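Local atomic coordinates of DUF4627 domain-containing protein (Bacteroides thetaiotaomicron, PDB entry 3SEE), a protein that is of unknown function but probably binds sugar through a galactose-binding-domain-like beta-sandwich. Residues T128-R133 against N173-K178; V111-T116 against V164-G169. All coordinates share one frame; numbering follows the deposited sequence. Where two conformers were deposited one is given.

Interaction 1 of 2, residues T128-R133 against N173-K178; sequences TTFFMR and NAISSK
Phe130 lays the far end of its ring against the backbone and side chain of Ile175. Its CZ comes 3.7 Å from Ile175 CB, while its CE1 lies 3.6 Å from Ile175 N, so the ring packs obliquely on the Ala174–Ile175 peptide as well as on aliphatic carbon. Ile175 holds CG1 anti to its backbone N (chi1 -158°), which carries CD1 to within 4.1 Å of Phe130 CE2; a branched aliphatic chain suits a place where both its root and its end meet one ring. Beside this apolar patch, Thr128 supplies the polar contact: its OG1 is 3.1 Å from Asn173 O, a weak hydrogen bond at best. Two waters bridge the segments. One accepts from Thr128 N and donates to Asn173 O (2.7 Å), and the other links Thr128 OG1 to Ile175 N. A small hydroxyl serves a loop backbone that has no strand pairing. Further out, the amide of Asn173 fixes its own loop, with OD1 bound to Glu185 N and ND2 to Ala183 O. This beta-sandwich loop packs on the start of strand 130-133, next to strand 170-172, whose Val172 pairs with Phe130 in the antiparallel sheet; strand 108-115 brings Lys114 against Thr128 and Phe130.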
loop_
_atom_site.group_PDB
_atom_site.type_symbol
_atom_site.label_atom_id
_atom_site.label_comp_id
_atom_site.label_asym_id
_atom_site.label_seq_id
_atom_site.Cartn_x
_atom_site.Cartn_y
_atom_site.Cartn_z
ATOM N N THR A 128 -5.369 1.812 -14.201
ATOM C CA THR A 128 -4.755 1.776 -12.869
ATOM C C THR A 128 -5.217 3.037 -12.143
ATOM O O THR A 128 -4.735 4.133 -12.417
ATOM C CB THR A 128 -3.221 1.714 -12.940
ATOM O OG1 THR A 128 -2.732 2.863 -13.645
ATOM C CG2 THR A 128 -2.716 0.456 -13.646
ATOM N N THR A 129 -6.175 2.863 -11.238
ATOM C CA THR A 129 -6.862 3.966 -10.573
ATOM C C THR A 129 -6.533 3.979 -9.092
ATOM O O THR A 129 -6.741 2.974 -8.417
ATOM C CB THR A 129 -8.392 3.812 -10.732
ATOM O OG1 THR A 129 -8.712 3.532 -12.108
ATOM C CG2 THR A 129 -9.126 5.037 -10.271
ATOM N N PHE A 130 -6.009 5.088 -8.597
ATOM C CA PHE A 130 -5.523 5.191 -7.220
ATOM C C PHE A 130 -6.112 6.434 -6.556
ATOM O O PHE A 130 -6.227 7.461 -7.216
ATOM C CB PHE A 130 -4.005 5.355 -7.178
ATOM C CG PHE A 130 -3.210 4.295 -7.883
ATOM C CD1 PHE A 130 -2.954 4.365 -9.247
ATOM C CD2 PHE A 130 -2.650 3.250 -7.171
ATOM C CE1 PHE A 130 -2.145 3.422 -9.870
ATOM C CE2 PHE A 130 -1.849 2.314 -7.792
ATOM C CZ PHE A 130 -1.618 2.397 -9.126
ATOM N N PHE A 131 -6.342 6.397 -5.248
ATOM C CA PHE A 131 -6.579 7.650 -4.539
ATOM C C PHE A 131 -5.295 8.488 -4.469
ATOM O O PHE A 131 -4.189 7.952 -4.361
ATOM C CB PHE A 131 -7.093 7.389 -3.144
ATOM C CG PHE A 131 -8.452 6.761 -3.113
ATOM C CD1 PHE A 131 -9.531 7.389 -3.699
ATOM C CD2 PHE A 131 -8.667 5.528 -2.507
ATOM C CE1 PHE A 131 -10.794 6.805 -3.660
ATOM C CE2 PHE A 131 -9.915 4.938 -2.479
ATOM C CZ PHE A 131 -10.981 5.582 -3.047
HETATM N N MSE A 132 -5.447 9.797 -4.567
HETATM C CA MSE A 132 -4.311 10.700 -4.574
HETATM C C MSE A 132 -3.787 10.950 -3.172
HETATM O O MSE A 132 -4.532 11.302 -2.265
HETATM C CB MSE A 132 -4.737 12.023 -5.192
HETATM C CG MSE A 132 -3.539 12.939 -5.503
HETATM SE SE MSE A 132 -4.091 14.733 -6.015
HETATM C CE MSE A 132 -4.155 15.524 -4.242
ATOM N N ARG A 133 -2.475 10.847 -3.012
ATOM C CA ARG A 133 -1.924 11.257 -1.745
ATOM C C ARG A 133 -2.122 12.793 -1.622
ATOM O O ARG A 133 -1.974 13.570 -2.567
ATOM C CB ARG A 133 -0.496 10.740 -1.526
ATOM C CG ARG A 133 0.550 11.358 -2.411
ATOM C CD ARG A 133 1.937 10.714 -2.222
ATOM N NE ARG A 133 2.795 11.281 -3.227
ATOM C CZ ARG A 133 3.387 12.465 -3.136
ATOM N NH1 ARG A 133 3.249 13.217 -2.061
ATOM N NH2 ARG A 133 4.126 12.883 -4.148
ATOM N N ASN A 173 -4.632 8.405 -12.405
ATOM C CA ASN A 173 -4.773 7.323 -13.353
ATOM C C ASN A 173 -3.473 6.573 -13.622
ATOM O O ASN A 173 -3.385 5.802 -14.571
ATOM C CB ASN A 173 -5.381 7.840 -14.670
ATOM C CG ASN A 173 -4.394 8.659 -15.453
ATOM O OD1 ASN A 173 -3.348 9.037 -14.921
ATOM N ND2 ASN A 173 -4.697 8.954 -16.708
ATOM N N ALA A 174 -2.478 6.735 -12.747
ATOM C CA ALA A 174 -1.202 6.036 -12.897
ATOM C C ALA A 174 -0.420 6.175 -11.618
ATOM O O ALA A 174 -0.649 7.092 -10.833
ATOM C CB ALA A 174 -0.396 6.585 -14.087
ATOM N N ILE A 175 0.524 5.261 -11.425
ATOM C CA ILE A 175 1.449 5.319 -10.316
ATOM C C ILE A 175 2.742 6.051 -10.673
ATOM O O ILE A 175 3.532 6.417 -9.807
ATOM C CB ILE A 175 1.745 3.887 -9.795
ATOM C CG1 ILE A 175 2.245 3.875 -8.350
ATOM C CG2 ILE A 175 2.705 3.160 -10.728
ATOM C CD1 ILE A 175 2.229 2.487 -7.698
ATOM N N SER A 176 2.928 6.289 -11.966
ATOM C CA SER A 176 4.138 6.897 -12.479
ATOM C C SER A 176 4.179 8.406 -12.215
ATOM O O SER A 176 3.174 9.040 -11.909
ATOM C CB SER A 176 4.245 6.619 -13.976
ATOM O OG SER A 176 3.034 6.923 -14.637
ATOM N N SER A 177 5.369 8.971 -12.336
ATOM C CA SER A 177 5.523 10.414 -12.240
ATOM C C SER A 177 4.933 11.149 -13.418
ATOM O O SER A 177 4.798 10.601 -14.510
ATOM C CB SER A 177 7.005 10.789 -12.164
ATOM O OG SER A 177 7.607 10.578 -13.419
ATOM N N LYS A 178 4.631 12.420 -13.197
ATOM C CA LYS A 178 4.138 13.275 -14.281
ATOM C C LYS A 178 5.202 13.403 -15.370
ATOM O O LYS A 178 4.892 13.275 -16.555
ATOM C CB LYS A 178 3.705 14.635 -13.732
ATOM C CG LYS A 178 3.242 15.616 -14.805
ATOM C CD LYS A 178 2.069 15.080 -15.622
ATOM C CE LYS A 178 1.419 16.159 -16.501
ATOM N NZ LYS A 178 2.358 16.810 -17.417
HETATM O O HOH W 1 -5.504 4.379 -15.538
HETATM O O HOH W 2 0.050 2.853 -13.023
#

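Interaction 2 of 2, residues V111-T116 against V164-G169; sequences VYIKQT and VYYDMG
Val111 and Ile113 face Val164 and Tyr166 across the space between two strands that run nearly the same way, their axes 23° apart and 9.5 Å distant at closest approach. No hydrogen bond joins them: the CA atoms of Ile113 and Tyr166 are 8.7 Å apart, a spacing filled by side chains. Tyr166 takes the largest share of the contact. Ile113 CD1 sits over one face of its ring, 4.2 Å from the centroid and 24° off the normal, a CH-pi contact offset toward the rim. The same methyl meets the selenomethionine Met168, where a bend at chi2 (46°) helps bring CE to 3.8 Å from Ile113 CD1. Such packing between strands of different sheets is that of a beta-sandwich core, here with the galactose-binding-like fold: strand 108-115 belongs to the mixed sheet and strand 160-167 to the antiparallel one. Val111 lies farther along the ring, its CG1 3.8 Å from Tyr166 CE1, and its CG2 reaches Val164 CG1 at 4.3 Å. Among these carbons the Tyr166 hydroxyl stands 3.2 Å from Val111 O, yet its hydrogen bond goes to Ala147 O. A phenylalanine in place of Tyr166 could keep the contact with Ile113 but would probably leave the Ala147 carbonyl without this mate. Where the chain turns its corner, Asp167 OD1 accepts from Gly169 N (2.8 Å) in an Asx turn; glycine fits because a beta carbon there would run into Asp167 OD1.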
loop_
_atom_site.group_PDB
_atom_site.type_symbol
_atom_site.label_atom_id
_atom_site.label_comp_id
_atom_site.label_asym_id
_atom_site.label_seq_id
_atom_site.Cartn_x
_atom_site.Cartn_y
_atom_site.Cartn_z
ATOM N N VAL A 111 3.150 2.879 0.577
ATOM C CA VAL A 111 1.701 2.711 0.601
ATOM C C VAL A 111 1.106 3.130 -0.739
ATOM O O VAL A 111 1.551 4.134 -1.309
ATOM C CB VAL A 111 1.096 3.715 1.615
ATOM C CG1 VAL A 111 -0.436 3.681 1.591
ATOM C CG2 VAL A 111 1.649 3.449 2.994
ATOM N N TYR A 112 0.041 2.479 -1.187
ATOM C CA TYR A 112 -0.888 3.046 -2.153
ATOM C C TYR A 112 -2.270 2.446 -1.866
ATOM O O TYR A 112 -2.389 1.453 -1.139
ATOM C CB TYR A 112 -0.441 2.851 -3.614
ATOM C CG TYR A 112 -0.309 1.427 -4.106
ATOM C CD1 TYR A 112 -1.426 0.683 -4.459
ATOM C CD2 TYR A 112 0.930 0.816 -4.189
ATOM C CE1 TYR A 112 -1.312 -0.616 -4.910
ATOM C CE2 TYR A 112 1.053 -0.495 -4.631
ATOM C CZ TYR A 112 -0.076 -1.203 -4.999
ATOM O OH TYR A 112 0.004 -2.510 -5.443
ATOM N N ILE A 113 -3.307 3.047 -2.457
ATOM C CA ILE A 113 -4.680 2.580 -2.273
ATOM C C ILE A 113 -5.317 2.578 -3.659
ATOM O O ILE A 113 -5.469 3.625 -4.292
ATOM C CB ILE A 113 -5.475 3.463 -1.285
ATOM C CG1 ILE A 113 -4.699 3.702 0.021
ATOM C CG2 ILE A 113 -6.841 2.795 -0.991
ATOM C CD1 ILE A 113 -5.443 4.584 1.054
ATOM N N LYS A 114 -5.650 1.382 -4.145
ATOM C CA LYS A 114 -5.987 1.144 -5.545
ATOM C C LYS A 114 -7.363 0.508 -5.692
ATOM O O LYS A 114 -7.801 -0.290 -4.876
ATOM C CB LYS A 114 -4.920 0.248 -6.214
ATOM C CG LYS A 114 -5.030 0.167 -7.723
ATOM C CD LYS A 114 -3.881 -0.629 -8.315
ATOM C CE LYS A 114 -3.882 -0.639 -9.831
ATOM N NZ LYS A 114 -5.058 -1.368 -10.397
ATOM N N GLN A 115 -8.008 0.819 -6.807
ATOM C CA GLN A 115 -9.236 0.162 -7.219
ATOM C C GLN A 115 -9.022 -1.341 -7.429
ATOM O O GLN A 115 -8.081 -1.754 -8.095
ATOM C CB GLN A 115 -9.716 0.811 -8.500
ATOM C CG GLN A 115 -11.025 0.235 -9.045
ATOM C CD GLN A 115 -11.645 1.102 -10.126
ATOM O OE1 GLN A 115 -11.417 2.315 -10.143
ATOM N NE2 GLN A 115 -12.471 0.508 -10.995
ATOM N N THR A 116 -9.932 -2.165 -6.891
ATOM C CA THR A 116 -9.769 -3.612 -6.990
ATOM C C THR A 116 -10.011 -4.149 -8.400
ATOM O O THR A 116 -9.166 -4.888 -8.932
ATOM C CB THR A 116 -10.675 -4.331 -5.999
ATOM O OG1 THR A 116 -10.453 -3.774 -4.699
ATOM C CG2 THR A 116 -10.419 -5.832 -5.979
ATOM N N VAL A 164 0.352 8.955 6.478
ATOM C CA VAL A 164 0.108 9.605 5.211
ATOM C C VAL A 164 -1.382 9.881 5.068
ATOM O O VAL A 164 -2.215 9.006 5.320
ATOM C CB VAL A 164 0.670 8.804 4.021
ATOM C CG1 VAL A 164 0.151 7.370 3.986
ATOM C CG2 VAL A 164 0.360 9.545 2.691
ATOM N N TYR A 165 -1.698 11.095 4.605
ATOM C CA TYR A 165 -3.069 11.450 4.252
ATOM C C TYR A 165 -3.345 11.241 2.784
ATOM O O TYR A 165 -2.515 11.580 1.923
ATOM C CB TYR A 165 -3.365 12.925 4.610
ATOM C CG TYR A 165 -3.719 13.168 6.057
ATOM C CD1 TYR A 165 -2.793 12.991 7.049
ATOM C CD2 TYR A 165 -5.006 13.539 6.422
ATOM C CE1 TYR A 165 -3.130 13.194 8.391
ATOM C CE2 TYR A 165 -5.339 13.763 7.759
ATOM C CZ TYR A 165 -4.391 13.571 8.707
ATOM O OH TYR A 165 -4.725 13.775 10.035
ATOM N N TYR A 166 -4.519 10.698 2.527
ATOM C CA TYR A 166 -5.044 10.532 1.181
ATOM C C TYR A 166 -6.323 11.345 1.016
ATOM O O TYR A 166 -7.068 11.554 1.986
ATOM C CB TYR A 166 -5.330 9.019 0.879
ATOM C CG TYR A 166 -4.062 8.291 0.450
ATOM C CD1 TYR A 166 -3.231 7.701 1.374
ATOM C CD2 TYR A 166 -3.685 8.270 -0.878
ATOM C CE1 TYR A 166 -2.040 7.100 0.942
ATOM C CE2 TYR A 166 -2.509 7.708 -1.293
ATOM C CZ TYR A 166 -1.684 7.106 -0.379
ATOM O OH TYR A 166 -0.473 6.529 -0.731
ATOM N N ASP A 167 -6.583 11.763 -0.220
ATOM C CA ASP A 167 -7.843 12.430 -0.567
ATOM C C ASP A 167 -8.665 11.448 -1.396
ATOM O O ASP A 167 -8.400 11.242 -2.573
ATOM C CB ASP A 167 -7.572 13.710 -1.344
ATOM C CG ASP A 167 -8.815 14.555 -1.538
ATOM O OD1 ASP A 167 -9.927 14.059 -1.275
ATOM O OD2 ASP A 167 -8.653 15.739 -1.943
HETATM N N MSE A 168 -9.658 10.833 -0.762
HETATM C CA MSE A 168 -10.537 9.921 -1.494
HETATM C C MSE A 168 -11.420 10.668 -2.502
HETATM O O MSE A 168 -12.050 10.031 -3.359
HETATM C CB MSE A 168 -11.374 9.081 -0.519
HETATM C CG MSE A 168 -10.688 7.842 0.011
HETATM SE SE MSE A 168 -8.860 8.144 0.620
HETATM C CE MSE A 168 -8.705 6.435 1.428
ATOM N N GLY A 169 -11.483 11.994 -2.384
ATOM C CA GLY A 169 -12.111 12.821 -3.378
ATOM C C GLY A 169 -11.323 13.103 -4.647
ATOM O O GLY A 169 -11.840 13.792 -5.551
#

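Segment 128-133 ties the two interactions together, their centres about 9 Å apart. Near its start Thr129 O lies 3.0 Å from Gln115 N, and near its end Met132 O lies 2.9 Å from Asp167 N, both probable hydrogen bonds. The segment thus borders both sheets, pairing first with strand 108-115 of the mixed sheet and then with strand 160-167 of the antiparallel one. Interaction 2 lies in the interior between the sheets, whereas interaction 1 attaches a partly buried loop beside it. Met132 O also packs 3.4 Å from Tyr166 CD2. The sodium ion is bound at Thr47 and Thr48, which belong to none of the four segments.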